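Local coordinates for protein histone acetyltransferase HPA2 and related acetyltransferases (PDB 2QEC) that probably transfers an acyl group, most likely acetyl from acetyl-CoA, as a member of the GCN5-related N-acetyltransferase (GNAT) family, at residues A[55-60]-A[127-132]; A[75-80]-A[144-149]. The protein carries 1 engineered substitution. One frame throughout, in Å; residues are numbered along the deposited sequence.

Contact 1: residues A[55-60]-A[127-132]; sequences KQYAVA and YLYTVA. With EDO (1,2-ethanediol), chain D.
Tyr57, on the last turn of helix 43-60, pushes the hydroxyl end of its ring against the root of the Tyr129 side chain on strand 126-133. Its OH lies 3.2 Å from Tyr129 CB, and its CZ reaches Tyr129 CD2 at 3.6 Å. The two ring planes are almost parallel, at 5°, but displaced until little of one ring lies over the other, with centroids 5.4 Å from each other. The long axes of the side chains cross at about a right angle, so the phenols point different ways. Tyr57 CG stands beside its backbone N (chi1 -71°), which sends the ring from the helix toward the sheet; Tyr129 CG stands opposite its own N (chi1 163°), bringing that ring out to meet it.

Next to this pair, the Tyr127 ring lies against the strand, with Tyr129 CA 3.8 Å above its plane, toward the rim. Both hydroxyls of the central pair have polar partners outside the two segments: Tyr57 OH is hydrogen-bonded to Asp80, and Tyr129 OH to Gln52 on the same helix as Tyr57. The strand itself carries a classic beta bulge, in which two residues, Tyr129 and Thr130, stand opposite the single Leu78 of the next strand. Just beyond it, Val131 N makes a weak hydrogen bond of 3.0 Å to O2 of an ethanediol, likely a crystallisation additive. A bulged fourth strand is a GNAT hallmark, and in relatives its backbone holds the acetyl-CoA arm; the diol is consistent with such a site.

Helix and strand are thus joined by van der Waals contact between two phenols, the Tyr57 oxygen itself lying on Tyr129 carbons, while the hydroxyl bonds to Asp80 and Gln52 fix where each phenol points and satisfy their oxygens.

Contact 2: residues A[75-80]-A[144-149]; sequences GVALWD and SALLNH
The Trp79 indole turns its edge to helix 142-154: Leu146 O lies near the ring plane, its closest ring atom being CZ2 at 4.4 Å. Arg153, farther along the same helix, makes a cation-pi contact with the indole, and Leu128 of the neighbouring strand packs against it. A single water links edge and helix. It accepts from Trp79 NE1 at 2.8 Å and donates to Leu146 O at 2.7 Å, so the indole N-H and a helix carbonyl are joined without touching directly.

The apolar part of the contact is carried by Leu146. With CG beside its backbone N (chi1 -70°), the side chain reaches down to the strand and lays both methyls on its helix-facing side. CD1 sits over the peptide link of Gly75 and Val76, 3.7 Å from Val76 N, where glycine offers bare backbone. CD2 meets Ala77 CB at 4.1 Å. Glycine and alanine leave little side chain in the way, consistent with the 8.7 Å approach of the axes of segments 75-80 and 144-149. Val6 of the first strand also touches Leu146, extending the apolar layer beyond the strand.

The two segments run in broadly the same direction, their axes 32° apart. This is the alpha/beta packing of the GNAT fold, in which the helix that follows the bulged fourth strand lies along one face of the central sheet.

Overall arrangement
From the N terminus, the segments come in the order 55-60, 75-80, 127-132, 144-149, so the two contacts alternate and cross. Contact 1 closes a loop of 66 residues by bringing the end of helix 43-60 to strand 126-133; contact 2 closes one of 63, from strand 73-80 to helix 142-154. The two strands are antiparallel neighbours, joined for instance by a probable hydrogen bond from Ala132 N to Val76 O (2.8 Å). The contacts also meet where Tyr57 CD1 packs 3.3 Å from Trp79 O. Helix 43-60 on one face and helix 142-154 on the other enclose the strand pair.

Contact 1: residues A[55-60]-A[127-132]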
ATOM      1  N   LYS A  55      19.352  -4.150 -19.915  1.00 62.03           N
ATOM      2  CA  LYS A  55      19.553  -5.157 -18.874  1.00 61.33           C
ATOM      3  C   LYS A  55      18.360  -5.377 -17.954  1.00 58.86           C
ATOM      4  O   LYS A  55      18.361  -6.316 -17.181  1.00 59.07           O
ATOM      5  CB  LYS A  55      20.767  -4.775 -18.014  1.00 62.94           C
ATOM      6  CG  LYS A  55      22.098  -4.753 -18.772  1.00 66.45           C
ATOM      7  CD  LYS A  55      22.656  -6.158 -18.964  1.00 73.47           C
ATOM      8  CE  LYS A  55      24.095  -6.153 -19.492  1.00 76.00           C
ATOM      9  NZ  LYS A  55      24.830  -7.425 -19.180  1.00 79.45           N
ATOM     10  N   GLN A  56      17.348  -4.523 -18.016  1.00 56.07           N
ATOM     11  CA  GLN A  56      16.201  -4.671 -17.129  1.00 55.42           C
ATOM     12  C   GLN A  56      14.882  -4.747 -17.885  1.00 54.79           C
ATOM     13  O   GLN A  56      14.141  -5.711 -17.739  1.00 57.58           O
ATOM     14  CB  GLN A  56      16.156  -3.504 -16.169  1.00 55.88           C
ATOM     15  CG  GLN A  56      15.182  -3.647 -15.026  1.00 63.47           C
ATOM     16  CD  GLN A  56      15.344  -2.509 -14.027  1.00 75.03           C
ATOM     17  OE1 GLN A  56      16.330  -1.745 -14.073  1.00 76.12           O
ATOM     18  NE2 GLN A  56      14.386  -2.397 -13.105  1.00 87.92           N
ATOM     19  N   TYR A  57      14.580  -3.726 -18.674  1.00 51.13           N
ATOM     20  CA  TYR A  57      13.231  -3.597 -19.226  1.00 51.65           C
ATOM     21  C   TYR A  57      13.013  -4.453 -20.461  1.00 52.51           C
ATOM     22  O   TYR A  57      11.917  -5.008 -20.645  1.00 54.15           O
ATOM     23  CB  TYR A  57      12.871  -2.116 -19.431  1.00 50.31           C
ATOM     24  CG  TYR A  57      12.661  -1.490 -18.099  1.00 49.79           C
ATOM     25  CD1 TYR A  57      11.512  -1.746 -17.390  1.00 40.54           C
ATOM     26  CD2 TYR A  57      13.638  -0.709 -17.498  1.00 44.60           C
ATOM     27  CE1 TYR A  57      11.310  -1.225 -16.129  1.00 48.58           C
ATOM     28  CE2 TYR A  57      13.448  -0.187 -16.243  1.00 44.71           C
ATOM     29  CZ  TYR A  57      12.274  -0.450 -15.563  1.00 53.71           C
ATOM     30  OH  TYR A  57      12.070   0.056 -14.315  1.00 48.09           O
ATOM     31  N   ALA A  58      14.051  -4.591 -21.283  1.00 51.45           N
ATOM     32  CA  ALA A  58      13.972  -5.388 -22.496  1.00 53.68           C
ATOM     33  C   ALA A  58      13.852  -6.840 -22.117  1.00 58.43           C
ATOM     34  O   ALA A  58      13.103  -7.601 -22.710  1.00 61.88           O
ATOM     35  CB  ALA A  58      15.213  -5.181 -23.359  1.00 52.56           C
ATOM     36  N   VAL A  59      14.594  -7.177 -21.077  1.00 60.50           N
ATOM     37  CA  VAL A  59      14.757  -8.525 -20.587  1.00 63.22           C
ATOM     38  C   VAL A  59      13.505  -8.973 -19.852  1.00 61.29           C
ATOM     39  O   VAL A  59      12.760  -9.809 -20.335  1.00 66.10           O
ATOM     40  CB  VAL A  59      15.975  -8.565 -19.633  1.00 63.29           C
ATOM     41  CG1 VAL A  59      16.116  -9.942 -18.950  1.00 68.71           C
ATOM     42  CG2 VAL A  59      17.252  -8.162 -20.399  1.00 64.67           C
ATOM     43  N   ALA A  60      13.252  -8.367 -18.706  1.00 58.52           N
ATOM     44  CA  ALA A  60      12.248  -8.866 -17.792  1.00 55.32           C
ATOM     45  C   ALA A  60      11.029  -7.974 -17.661  1.00 53.31           C
ATOM     46  O   ALA A  60      10.171  -8.249 -16.840  1.00 56.15           O
ATOM     47  CB  ALA A  60      12.884  -9.067 -16.427  1.00 54.81           C
ATOM     48  N   TYR A 127       4.926  -2.148 -11.875  1.00 37.74           N
ATOM     49  CA  TYR A 127       5.503  -0.843 -11.536  1.00 35.24           C
ATOM     50  C   TYR A 127       5.643  -0.056 -12.804  1.00 39.17           C
ATOM     51  O   TYR A 127       6.319  -0.515 -13.673  1.00 36.72           O
ATOM     52  CB  TYR A 127       6.891  -1.030 -10.922  1.00 35.08           C
ATOM     53  CG  TYR A 127       7.738   0.206 -10.640  1.00 31.46           C
ATOM     54  CD1 TYR A 127       7.179   1.384 -10.166  1.00 40.73           C
ATOM     55  CD2 TYR A 127       9.122   0.180 -10.844  1.00 41.71           C
ATOM     56  CE1 TYR A 127       7.942   2.483  -9.912  1.00 38.14           C
ATOM     57  CE2 TYR A 127       9.888   1.271 -10.578  1.00 37.08           C
ATOM     58  CZ  TYR A 127       9.302   2.413 -10.096  1.00 36.25           C
ATOM     59  OH  TYR A 127      10.065   3.518  -9.850  1.00 40.01           O
ATOM     60  N   LEU A 128       5.033   1.120 -12.850  1.00 40.29           N
ATOM     61  CA  LEU A 128       5.274   2.090 -13.903  1.00 40.13           C
ATOM     62  C   LEU A 128       6.430   2.961 -13.482  1.00 38.74           C
ATOM     63  O   LEU A 128       6.259   3.833 -12.618  1.00 39.64           O
ATOM     64  CB  LEU A 128       4.022   2.921 -14.150  1.00 41.02           C
ATOM     65  CG  LEU A 128       4.236   4.026 -15.194  1.00 41.69           C
ATOM     66  CD1 LEU A 128       4.765   3.437 -16.496  1.00 42.87           C
ATOM     67  CD2 LEU A 128       2.945   4.786 -15.369  1.00 42.31           C
ATOM     68  N   TYR A 129       7.594   2.707 -14.089  1.00 37.04           N
ATOM     69  CA  TYR A 129       8.870   3.340 -13.753  1.00 37.69           C
ATOM     70  C   TYR A 129       8.919   4.724 -14.324  1.00 42.42           C
ATOM     71  O   TYR A 129       9.188   5.719 -13.612  1.00 36.47           O
ATOM     72  CB  TYR A 129      10.059   2.483 -14.208  1.00 40.14           C
ATOM     73  CG  TYR A 129      11.407   3.184 -14.286  1.00 42.65           C
ATOM     74  CD1 TYR A 129      11.938   3.885 -13.198  1.00 46.70           C
ATOM     75  CD2 TYR A 129      12.159   3.158 -15.443  1.00 41.19           C
ATOM     76  CE1 TYR A 129      13.200   4.543 -13.300  1.00 38.61           C
ATOM     77  CE2 TYR A 129      13.380   3.798 -15.523  1.00 39.59           C
ATOM     78  CZ  TYR A 129      13.885   4.494 -14.440  1.00 42.23           C
ATOM     79  OH  TYR A 129      15.121   5.115 -14.556  1.00 43.38           O
ATOM     80  N   THR A 130       8.652   4.828 -15.623  1.00 42.83           N
ATOM     81  CA  THR A 130       8.711   6.097 -16.249  1.00 44.88           C
ATOM     82  C   THR A 130       7.772   6.145 -17.462  1.00 45.61           C
ATOM     83  O   THR A 130       7.550   5.121 -18.146  1.00 39.22           O
ATOM     84  CB  THR A 130      10.183   6.423 -16.593  1.00 49.23           C
ATOM     85  OG1 THR A 130      10.334   7.826 -16.767  1.00 61.88           O
ATOM     86  CG2 THR A 130      10.641   5.672 -17.810  1.00 44.18           C
ATOM     87  N   VAL A 131       7.225   7.335 -17.689  1.00 45.56           N
ATOM     88  CA  VAL A 131       6.457   7.660 -18.892  1.00 45.00           C
ATOM     89  C   VAL A 131       6.973   8.971 -19.422  1.00 44.02           C
ATOM     90  O   VAL A 131       7.076   9.961 -18.704  1.00 39.75           O
ATOM     91  CB  VAL A 131       4.897   7.619 -18.618  1.00 49.35           C
ATOM     92  CG1 VAL A 131       4.522   8.487 -17.461  1.00 57.61           C
ATOM     93  CG2 VAL A 131       4.096   8.059 -19.856  1.00 55.17           C
ATOM     94  N   ALA A 132       7.395   8.984 -20.691  1.00 37.62           N
ATOM     95  CA  ALA A 132       7.978  10.126 -21.274  1.00 38.81           C
ATOM     96  C   ALA A 132       7.328  10.408 -22.604  1.00 39.86           C
ATOM     97  O   ALA A 132       7.011   9.471 -23.348  1.00 38.04           O
ATOM     98  CB  ALA A 132       9.473   9.874 -21.474  1.00 40.92           C
TER
HETATM   99  C1  EDO D 206       4.961   8.040 -13.800  1.00 61.45           C
HETATM  100  O1  EDO D 206       5.025   8.180 -12.381  1.00 58.17           O
HETATM  101  C2  EDO D 206       6.338   7.682 -14.357  1.00 60.46           C
HETATM  102  O2  EDO D 206       6.964   8.796 -15.047  1.00 59.81           O

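Contact 2: residues A[75-80]-A[144-149]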
ATOM      1  N   GLY A  75       6.361   8.812 -27.610  1.00 40.12           N
ATOM      2  CA  GLY A  75       6.329   8.526 -26.175  1.00 41.29           C
ATOM      3  C   GLY A  75       6.770   7.120 -25.893  1.00 42.83           C
ATOM      4  O   GLY A  75       6.749   6.253 -26.779  1.00 43.43           O
ATOM      5  N   VAL A  76       7.190   6.922 -24.654  1.00 40.74           N
ATOM      6  CA  VAL A  76       7.642   5.634 -24.179  0.50 41.10           C
ATOM      7  C   VAL A  76       7.242   5.467 -22.712  1.00 40.54           C
ATOM      8  O   VAL A  76       7.219   6.436 -21.933  1.00 42.12           O
ATOM      9  CB  VAL A  76       9.180   5.419 -24.424  0.50 42.18           C
ATOM     10  CG1 VAL A  76      10.057   6.397 -23.628  0.50 38.65           C
ATOM     11  CG2 VAL A  76       9.595   3.975 -24.157  0.50 43.41           C
ATOM     12  N   ALA A  77       6.877   4.228 -22.356  1.00 41.18           N
ATOM     13  CA  ALA A  77       6.650   3.827 -20.967  1.00 39.48           C
ATOM     14  C   ALA A  77       7.440   2.542 -20.615  1.00 42.14           C
ATOM     15  O   ALA A  77       7.495   1.564 -21.399  1.00 43.38           O
ATOM     16  CB  ALA A  77       5.175   3.669 -20.695  1.00 41.38           C
ATOM     17  N   LEU A  78       8.013   2.529 -19.402  1.00 41.79           N
ATOM     18  CA  LEU A  78       8.809   1.399 -18.892  1.00 37.34           C
ATOM     19  C   LEU A  78       8.100   0.852 -17.679  1.00 38.32           C
ATOM     20  O   LEU A  78       7.822   1.602 -16.770  1.00 35.45           O
ATOM     21  CB  LEU A  78      10.213   1.845 -18.513  1.00 38.55           C
ATOM     22  CG  LEU A  78      11.011   2.517 -19.685  1.00 39.69           C
ATOM     23  CD1 LEU A  78      12.373   2.964 -19.179  1.00 46.28           C
ATOM     24  CD2 LEU A  78      11.283   1.579 -20.795  1.00 47.00           C
ATOM     25  N   TRP A  79       7.786  -0.437 -17.752  1.00 39.50           N
ATOM     26  CA  TRP A  79       7.045  -1.173 -16.740  1.00 40.05           C
ATOM     27  C   TRP A  79       7.836  -2.403 -16.262  1.00 39.62           C
ATOM     28  O   TRP A  79       8.473  -3.119 -17.072  1.00 39.40           O
ATOM     29  CB  TRP A  79       5.753  -1.652 -17.373  1.00 40.87           C
ATOM     30  CG  TRP A  79       4.761  -0.608 -17.833  1.00 35.76           C
ATOM     31  CD1 TRP A  79       4.759   0.069 -19.030  1.00 38.44           C
ATOM     32  CD2 TRP A  79       3.577  -0.217 -17.152  1.00 37.30           C
ATOM     33  NE1 TRP A  79       3.663   0.869 -19.108  1.00 39.14           N
ATOM     34  CE2 TRP A  79       2.908   0.702 -17.971  1.00 38.20           C
ATOM     35  CE3 TRP A  79       3.005  -0.573 -15.927  1.00 39.43           C
ATOM     36  CZ2 TRP A  79       1.729   1.315 -17.584  1.00 40.52           C
ATOM     37  CZ3 TRP A  79       1.816   0.011 -15.548  1.00 41.51           C
ATOM     38  CH2 TRP A  79       1.181   0.940 -16.391  1.00 38.68           C
ATOM     39  N   ASP A  80       7.792  -2.662 -14.956  1.00 41.18           N
ATOM     40  CA  ASP A  80       8.225  -3.912 -14.372  1.00 43.12           C
ATOM     41  C   ASP A  80       6.986  -4.732 -14.059  1.00 45.66           C
ATOM     42  O   ASP A  80       5.965  -4.218 -13.597  1.00 41.46           O
ATOM     43  CB  ASP A  80       8.994  -3.713 -13.050  1.00 44.83           C
ATOM     44  CG  ASP A  80      10.327  -3.037 -13.253  1.00 53.65           C
ATOM     45  OD1 ASP A  80      11.252  -3.686 -13.764  1.00 64.74           O
ATOM     46  OD2 ASP A  80      10.459  -1.848 -12.902  1.00 69.18           O
ATOM     47  N   SER A 144      -1.599   9.597 -21.842  1.00 48.02           N
ATOM     48  CA  SER A 144      -2.866   8.926 -21.572  1.00 48.95           C
ATOM     49  C   SER A 144      -2.944   7.568 -22.330  1.00 44.63           C
ATOM     50  O   SER A 144      -3.331   6.557 -21.772  1.00 43.26           O
ATOM     51  CB  SER A 144      -3.993   9.878 -22.013  1.00 48.39           C
ATOM     52  OG  SER A 144      -5.263   9.261 -22.034  1.00 58.01           O
ATOM     53  N   ALA A 145      -2.563   7.576 -23.601  1.00 43.15           N
ATOM     54  CA  ALA A 145      -2.539   6.360 -24.441  1.00 41.43           C
ATOM     55  C   ALA A 145      -1.609   5.317 -23.843  1.00 40.78           C
ATOM     56  O   ALA A 145      -1.976   4.134 -23.686  1.00 45.34           O
ATOM     57  CB  ALA A 145      -2.138   6.728 -25.883  1.00 39.44           C
ATOM     58  N   LEU A 146      -0.449   5.761 -23.374  1.00 41.79           N
ATOM     59  CA  LEU A 146       0.493   4.845 -22.698  1.00 39.24           C
ATOM     60  C   LEU A 146      -0.037   4.215 -21.436  1.00 42.57           C
ATOM     61  O   LEU A 146       0.057   3.007 -21.242  1.00 40.27           O
ATOM     62  CB  LEU A 146       1.828   5.543 -22.433  1.00 40.18           C
ATOM     63  CG  LEU A 146       2.628   5.818 -23.713  1.00 38.49           C
ATOM     64  CD1 LEU A 146       3.663   6.844 -23.472  1.00 38.32           C
ATOM     65  CD2 LEU A 146       3.261   4.547 -24.247  1.00 41.55           C
ATOM     66  N   LEU A 147      -0.586   5.041 -20.559  1.00 45.60           N
ATOM     67  CA  LEU A 147      -1.193   4.534 -19.347  1.00 44.94           C
ATOM     68  C   LEU A 147      -2.367   3.597 -19.565  1.00 42.39           C
ATOM     69  O   LEU A 147      -2.463   2.598 -18.887  1.00 44.44           O
ATOM     70  CB  LEU A 147      -1.612   5.690 -18.450  1.00 49.84           C
ATOM     71  CG  LEU A 147      -0.396   6.070 -17.592  1.00 48.67           C
ATOM     72  CD1 LEU A 147      -0.339   7.556 -17.497  1.00 64.17           C
ATOM     73  CD2 LEU A 147      -0.521   5.322 -16.263  1.00 58.23           C
ATOM     74  N   ASN A 148      -3.276   3.970 -20.454  1.00 40.70           N
ATOM     75  CA  ASN A 148      -4.391   3.113 -20.811  1.00 43.96           C
ATOM     76  C   ASN A 148      -3.948   1.737 -21.337  1.00 42.80           C
ATOM     77  O   ASN A 148      -4.480   0.711 -20.904  1.00 42.87           O
ATOM     78  CB  ASN A 148      -5.329   3.835 -21.786  1.00 45.15           C
ATOM     79  CG  ASN A 148      -6.164   4.940 -21.095  1.00 51.38           C
ATOM     80  OD1 ASN A 148      -6.332   4.947 -19.883  1.00 51.58           O
ATOM     81  ND2 ASN A 148      -6.709   5.846 -21.883  1.00 50.67           N
ATOM     82  N   HIS A 149      -2.926   1.713 -22.173  1.00 40.37           N
ATOM     83  CA  HIS A 149      -2.328   0.467 -22.678  1.00 39.56           C
ATOM     84  C   HIS A 149      -1.817  -0.401 -21.520  1.00 39.80           C
ATOM     85  O   HIS A 149      -2.089  -1.613 -21.415  1.00 39.99           O
ATOM     86  CB  HIS A 149      -1.211   0.805 -23.740  1.00 42.46           C
ATOM     87  CG  HIS A 149      -0.698  -0.409 -24.460  1.00 35.78           C
ATOM     88  ND1 HIS A 149      -1.358  -0.951 -25.533  1.00 41.29           N
ATOM     89  CD2 HIS A 149       0.266  -1.301 -24.125  1.00 44.89           C
ATOM     90  CE1 HIS A 149      -0.751  -2.063 -25.906  1.00 43.57           C
ATOM     91  NE2 HIS A 149       0.234  -2.303 -25.063  1.00 43.19           N
TER
HETATM   92  O   HOH W   1       2.455   1.879 -21.425  1.00 26.79           O